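Local atomic coordinates of cortical-lytic enzyme (Bacillus cereus, PDB entry 4S3J), a protein that cleaves partially degraded cortex peptidoglycan as an N-acetylglucosaminidase during spore germination, recognising the muramic acid delta-lactam residues specific to spores. Residues 173-178 and 217-222; 143-148 and 183-188. All blocks are in the same frame, centred on the assembly; numbering follows the deposited sequence.

Contact 1 (173-178 and 217-222); sequences ITNIEN and FDFESV
Asn175 ND2 is gripped by two backbone oxygens, Glu220 O and Ser182 O, in the family 18 TIM barrel where the parallel strands 168-177 and 214-218 run out into the loops of the active site. ND2 donates to Glu220 O at 2.9 Å, with that oxygen almost in the amide plane and a nearly straight N-H...O angle of 165°. On the other branch of the Asn175 amide, OD1 accepts from Glu220 N at 3.0 Å, the donor tilted out of the carbonyl plane. Together these bonds fix the rotation of the amide, whose CG stands between the backbone N and carbonyl carbon of Asn175 (chi1 61°). Asn175 thus holds the main chain of Glu220, the probable proton donor of the enzyme, which is consistent with a second-shell role.

Further back, the strands pair directly: Asp218 N donates to Ile173 O at 2.9 Å. On one face of the sheet Ile173 and Phe217 lie side by side, CD1 of the isoleucine 3.8 Å from CE1 of the phenylalanine, and helix 227-240 packs against the Phe217 ring. The Phe219 ring turns its edge to the carbonyl carbon of Thr174, while its CD1 lies against CB of Asn175. On the other face Thr174 CG2 rests against Asp218 CB, and the Thr174 hydroxyl OG1 hydrogen-bonds with Ser140 OG. Asp218, Phe219 and Glu220 match the DxE end of the family 18 DxxDxDxE signature, and its two acids meet closely, Asp218 OD1 lying 2.6 Å from Glu220 OE2.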
loop_
_atom_site.group_PDB
_atom_site.type_symbol
_atom_site.label_atom_id
_atom_site.label_comp_id
_atom_site.label_asym_id
_atom_site.label_seq_id
_atom_site.Cartn_x
_atom_site.Cartn_y
_atom_site.Cartn_z
ATOM N N ILE A 173 -6.282 -17.221 0.348
ATOM C CA ILE A 173 -6.905 -18.177 1.253
ATOM C C ILE A 173 -6.697 -17.758 2.704
ATOM O O ILE A 173 -5.560 -17.570 3.143
ATOM C CB ILE A 173 -6.331 -19.594 1.026
ATOM C CG1 ILE A 173 -6.606 -20.040 -0.409
ATOM C CG2 ILE A 173 -6.954 -20.607 1.978
ATOM C CD1 ILE A 173 -5.677 -21.114 -0.902
ATOM N N THR A 174 -7.794 -17.653 3.455
ATOM C CA THR A 174 -7.738 -17.256 4.859
ATOM C C THR A 174 -8.248 -18.349 5.786
ATOM O O THR A 174 -9.050 -19.202 5.387
ATOM C CB THR A 174 -8.588 -15.988 5.143
ATOM O OG1 THR A 174 -9.928 -16.166 4.668
ATOM C CG2 THR A 174 -7.993 -14.777 4.445
ATOM N N ASN A 175 -7.808 -18.282 7.042
ATOM C CA ASN A 175 -8.370 -19.160 8.077
ATOM C C ASN A 175 -9.424 -18.419 8.900
ATOM O O ASN A 175 -9.338 -18.328 10.131
ATOM C CB ASN A 175 -7.270 -19.704 8.986
ATOM C CG ASN A 175 -6.534 -18.615 9.719
ATOM O OD1 ASN A 175 -6.270 -17.542 9.161
ATOM N ND2 ASN A 175 -6.172 -18.888 10.970
ATOM N N ILE A 176 -10.408 -17.856 8.200
ATOM C CA ILE A 176 -11.523 -17.156 8.829
ATOM C C ILE A 176 -12.719 -18.072 9.019
ATOM O O ILE A 176 -13.114 -18.790 8.089
ATOM C CB ILE A 176 -11.926 -15.944 8.005
ATOM C CG1 ILE A 176 -10.806 -14.914 8.046
ATOM C CG2 ILE A 176 -13.220 -15.334 8.550
ATOM C CD1 ILE A 176 -10.972 -13.754 7.059
ATOM N N GLU A 177 -13.280 -18.045 10.231
ATOM C CA GLU A 177 -14.530 -18.721 10.546
ATOM C C GLU A 177 -15.442 -17.706 11.201
ATOM O O GLU A 177 -15.032 -17.056 12.158
ATOM C CB GLU A 177 -14.313 -19.898 11.522
ATOM C CG GLU A 177 -13.628 -21.086 10.925
ATOM C CD GLU A 177 -13.643 -22.321 11.835
ATOM O OE1 GLU A 177 -13.234 -22.231 13.018
ATOM O OE2 GLU A 177 -14.082 -23.382 11.359
ATOM N N ASN A 178 -16.668 -17.583 10.692
ATOM C CA ASN A 178 -17.643 -16.643 11.229
ATOM C C ASN A 178 -17.059 -15.238 11.415
ATOM O O ASN A 178 -17.270 -14.594 12.441
ATOM C CB ASN A 178 -18.189 -17.178 12.550
ATOM C CG ASN A 178 -18.854 -18.548 12.395
ATOM O OD1 ASN A 178 -18.571 -19.478 13.152
ATOM N ND2 ASN A 178 -19.726 -18.677 11.398
ATOM N N PHE A 217 -1.472 -17.493 1.116
ATOM C CA PHE A 217 -2.043 -17.793 2.420
ATOM C C PHE A 217 -1.955 -16.616 3.370
ATOM O O PHE A 217 -0.861 -16.071 3.653
ATOM C CB PHE A 217 -1.362 -19.013 3.032
ATOM C CG PHE A 217 -1.594 -20.255 2.255
ATOM C CD1 PHE A 217 -2.787 -20.942 2.385
ATOM C CD2 PHE A 217 -0.631 -20.745 1.391
ATOM C CE1 PHE A 217 -3.026 -22.078 1.663
ATOM C CE2 PHE A 217 -0.862 -21.898 0.662
ATOM C CZ PHE A 217 -2.065 -22.566 0.802
ATOM N N ASP A 218 -3.131 -16.161 3.776
ATOM C CA ASP A 218 -3.250 -15.193 4.844
ATOM C C ASP A 218 -3.824 -15.919 6.051
ATOM O O ASP A 218 -5.025 -15.851 6.313
ATOM C CB ASP A 218 -4.123 -14.016 4.438
ATOM C CG ASP A 218 -4.236 -12.979 5.539
ATOM O OD1 ASP A 218 -3.402 -13.017 6.475
ATOM O OD2 ASP A 218 -5.132 -12.115 5.456
ATOM N N PHE A 219 -2.961 -16.658 6.739
ATOM C CA PHE A 219 -3.315 -17.340 7.984
ATOM C C PHE A 219 -2.837 -16.474 9.150
ATOM O O PHE A 219 -1.626 -16.194 9.276
ATOM C CB PHE A 219 -2.670 -18.737 8.068
ATOM C CG PHE A 219 -3.301 -19.788 7.168
ATOM C CD1 PHE A 219 -4.466 -19.547 6.459
ATOM C CD2 PHE A 219 -2.718 -21.047 7.064
ATOM C CE1 PHE A 219 -5.033 -20.530 5.665
ATOM C CE2 PHE A 219 -3.284 -22.027 6.270
ATOM C CZ PHE A 219 -4.447 -21.766 5.575
ATOM N N GLU A 220 -3.771 -15.994 9.959
ATOM C CA GLU A 220 -3.454 -15.180 11.133
ATOM C C GLU A 220 -4.096 -15.779 12.387
ATOM O O GLU A 220 -4.991 -16.607 12.287
ATOM C CB GLU A 220 -3.909 -13.738 10.924
ATOM C CG GLU A 220 -3.218 -13.096 9.734
ATOM C CD GLU A 220 -3.637 -11.670 9.502
ATOM O OE1 GLU A 220 -3.774 -10.912 10.487
ATOM O OE2 GLU A 220 -3.861 -11.311 8.322
ATOM N N SER A 221 -3.618 -15.356 13.555
ATOM C CA SER A 221 -4.030 -15.937 14.838
ATOM C C SER A 221 -3.814 -17.437 14.848
ATOM O O SER A 221 -4.634 -18.197 15.379
ATOM C CB SER A 221 -5.495 -15.624 15.146
ATOM O OG SER A 221 -5.705 -14.234 15.217
ATOM N N VAL A 222 -2.719 -17.858 14.232
ATOM C CA VAL A 222 -2.311 -19.255 14.265
ATOM C C VAL A 222 -1.689 -19.549 15.629
ATOM O O VAL A 222 -0.901 -18.764 16.134
ATOM C CB VAL A 222 -1.321 -19.550 13.127
ATOM C CG1 VAL A 222 -0.779 -20.979 13.183
ATOM C CG2 VAL A 222 -1.966 -19.262 11.780
#

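Contact 2 (143-148 and 183-188); sequences AKRDGT and ADLTSV
Leu185 reaches from the first turn of helix 183-191, which follows strands 168-177 and 180-181, to the loop that leaves the end of TIM-barrel strand 135-143, and its two methyls divide the work. CD2 lies 3.3 Å from Ala143 O and also faces Ala143 CB, while CD1 sits 3.8 Å from Arg145 CG and equally close to the carbonyl carbon of Lys144. With CG anti to the backbone N of Leu185 (chi1 174°), the fork is held out across the loop backbone. One turn further along the helix, Val188 CG1 comes within 4.0 Å of Arg145 O, so a methyl from a second helix residue meets the loop backbone. No hydrogen bond joins the two segments.

Arg145 runs extended from CG to NE alongside the helix start. Its NH2 approaches Asp184 CB at 3.5 Å, and one guanidinium face lies over the carbonyl carbon of Asp184. The carboxylate plane of Asp184 is turned 86° from the guanidinium, and NH2 stays 4.5 Å from OD2, beyond a salt bridge. Arg145 NE forms a salt bridge with Glu177 OE2 of strand 168-177 instead.

Outward again, the loop is shaped by a type I beta turn from Lys144 to Gly147, closed by Gly147 N donating to Lys144 O. Lys198 and Asn202 of helix 193-210 hydrogen-bond to the carbonyls of Asp146 and Gly147, respectively. An Asx turn overlaps its end: Asp146 OD1 accepts from Thr148 N and, at 2.8 Å, from Thr148 OG1, both donors reaching it from the same face of the carboxylate.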
loop_
_atom_site.group_PDB
_atom_site.type_symbol
_atom_site.label_atom_id
_atom_site.label_comp_id
_atom_site.label_asym_id
_atom_site.label_seq_id
_atom_site.Cartn_x
_atom_site.Cartn_y
_atom_site.Cartn_z
ATOM N N ALA A 143 -10.921 -21.034 4.155
ATOM C CA ALA A 143 -10.654 -22.454 4.353
ATOM C C ALA A 143 -11.702 -23.035 5.279
ATOM O O ALA A 143 -12.145 -22.363 6.208
ATOM C CB ALA A 143 -9.277 -22.640 4.932
ATOM N N LYS A 144 -12.059 -24.298 5.043
ATOM C CA LYS A 144 -13.062 -25.017 5.842
ATOM C C LYS A 144 -12.446 -26.268 6.430
ATOM O O LYS A 144 -11.449 -26.764 5.926
ATOM C CB LYS A 144 -14.286 -25.343 4.977
ATOM C CG LYS A 144 -15.071 -24.090 4.626
ATOM C CD LYS A 144 -16.006 -24.253 3.435
ATOM C CE LYS A 144 -17.002 -25.388 3.546
ATOM N NZ LYS A 144 -17.646 -25.593 2.211
ATOM N N ARG A 145 -13.072 -26.782 7.489
ATOM C CA ARG A 145 -12.524 -27.904 8.239
ATOM C C ARG A 145 -12.562 -29.226 7.477
ATOM O O ARG A 145 -11.904 -30.188 7.886
ATOM C CB ARG A 145 -13.272 -28.036 9.560
ATOM C CG ARG A 145 -12.903 -26.952 10.558
ATOM C CD ARG A 145 -13.752 -27.031 11.820
ATOM N NE ARG A 145 -13.530 -25.857 12.665
ATOM C CZ ARG A 145 -13.427 -25.874 13.988
ATOM N NH1 ARG A 145 -13.577 -27.018 14.676
ATOM N NH2 ARG A 145 -13.200 -24.738 14.637
ATOM N N ASP A 146 -13.322 -29.285 6.383
ATOM C CA ASP A 146 -13.329 -30.469 5.519
ATOM C C ASP A 146 -12.365 -30.330 4.339
ATOM O O ASP A 146 -12.337 -31.178 3.458
ATOM C CB ASP A 146 -14.750 -30.757 5.027
ATOM C CG ASP A 146 -15.328 -29.657 4.164
ATOM O OD1 ASP A 146 -14.685 -28.605 4.007
ATOM O OD2 ASP A 146 -16.463 -29.839 3.670
ATOM N N GLY A 147 -11.552 -29.280 4.345
ATOM C CA GLY A 147 -10.542 -29.099 3.322
ATOM C C GLY A 147 -11.067 -28.510 2.029
ATOM O O GLY A 147 -10.419 -28.623 0.997
ATOM N N THR A 148 -12.252 -27.914 2.073
ATOM C CA THR A 148 -12.795 -27.208 0.917
ATOM C C THR A 148 -12.669 -25.708 1.179
ATOM O O THR A 148 -12.251 -25.297 2.267
ATOM C CB THR A 148 -14.285 -27.580 0.638
ATOM O OG1 THR A 148 -15.128 -27.118 1.702
ATOM C CG2 THR A 148 -14.435 -29.090 0.447
ATOM N N ALA A 183 -7.596 -19.908 15.143
ATOM C CA ALA A 183 -6.540 -20.864 15.458
ATOM C C ALA A 183 -7.040 -22.317 15.371
ATOM O O ALA A 183 -6.279 -23.226 15.013
ATOM C CB ALA A 183 -5.979 -20.595 16.835
ATOM N N ASP A 184 -8.294 -22.545 15.751
ATOM C CA ASP A 184 -8.831 -23.911 15.746
ATOM C C ASP A 184 -8.906 -24.471 14.335
ATOM O O ASP A 184 -8.627 -25.651 14.105
ATOM C CB ASP A 184 -10.222 -23.952 16.391
ATOM C CG ASP A 184 -10.186 -23.690 17.880
ATOM O OD1 ASP A 184 -9.102 -23.849 18.481
ATOM O OD2 ASP A 184 -11.251 -23.348 18.445
ATOM N N LEU A 185 -9.261 -23.621 13.379
ATOM C CA LEU A 185 -9.316 -24.030 11.978
ATOM C C LEU A 185 -7.936 -24.448 11.447
ATOM O O LEU A 185 -7.810 -25.501 10.834
ATOM C CB LEU A 185 -9.898 -22.899 11.126
ATOM C CG LEU A 185 -9.920 -23.041 9.606
ATOM C CD1 LEU A 185 -10.619 -24.318 9.132
ATOM C CD2 LEU A 185 -10.598 -21.796 9.011
ATOM N N THR A 186 -6.904 -23.631 11.660
ATOM C CA THR A 186 -5.571 -24.021 11.196
ATOM C C THR A 186 -5.038 -25.237 11.948
ATOM O O THR A 186 -4.269 -25.995 11.392
ATOM C CB THR A 186 -4.541 -22.844 11.274
ATOM O OG1 THR A 186 -4.859 -21.980 12.365
ATOM C CG2 THR A 186 -4.588 -22.021 10.006
ATOM N N SER A 187 -5.445 -25.462 13.198
ATOM C CA SER A 187 -4.971 -26.658 13.886
ATOM C C SER A 187 -5.470 -27.914 13.179
ATOM O O SER A 187 -4.733 -28.897 13.052
ATOM C CB SER A 187 -5.393 -26.653 15.352
ATOM O OG SER A 187 -4.606 -25.711 16.077
ATOM N N VAL A 188 -6.717 -27.896 12.717
ATOM C CA VAL A 188 -7.227 -29.046 11.975
ATOM C C VAL A 188 -6.441 -29.235 10.684
ATOM O O VAL A 188 -5.909 -30.307 10.432
ATOM C CB VAL A 188 -8.739 -28.911 11.654
ATOM C CG1 VAL A 188 -9.196 -30.073 10.796
ATOM C CG2 VAL A 188 -9.553 -28.864 12.938
#

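The centres of contact 1 and contact 2 lie 9 Å apart in the family 18 glycosidase barrel, where strands 135-143, 168-177 and 214-218 are successive parallel neighbours. Along the chain their segments alternate, 143-148, 173-178, 183-188 and 217-222, so strand 168-177 comes between the two halves of contact 2 and helix 183-191 between those of contact 1. Besides the Glu177 salt bridge, Ala143 N probably hydrogen-bonds to Thr174 O at 2.9 Å, and Leu185 CD2 packs on Asn175 CA at 3.6 Å. Contact 1 carries the probable proton donor Glu220; contact 2 lies farther from the chain centre, about 29 Å against 20 Å between centres, with the Leu185 side chain about 11 Å from that of Glu220.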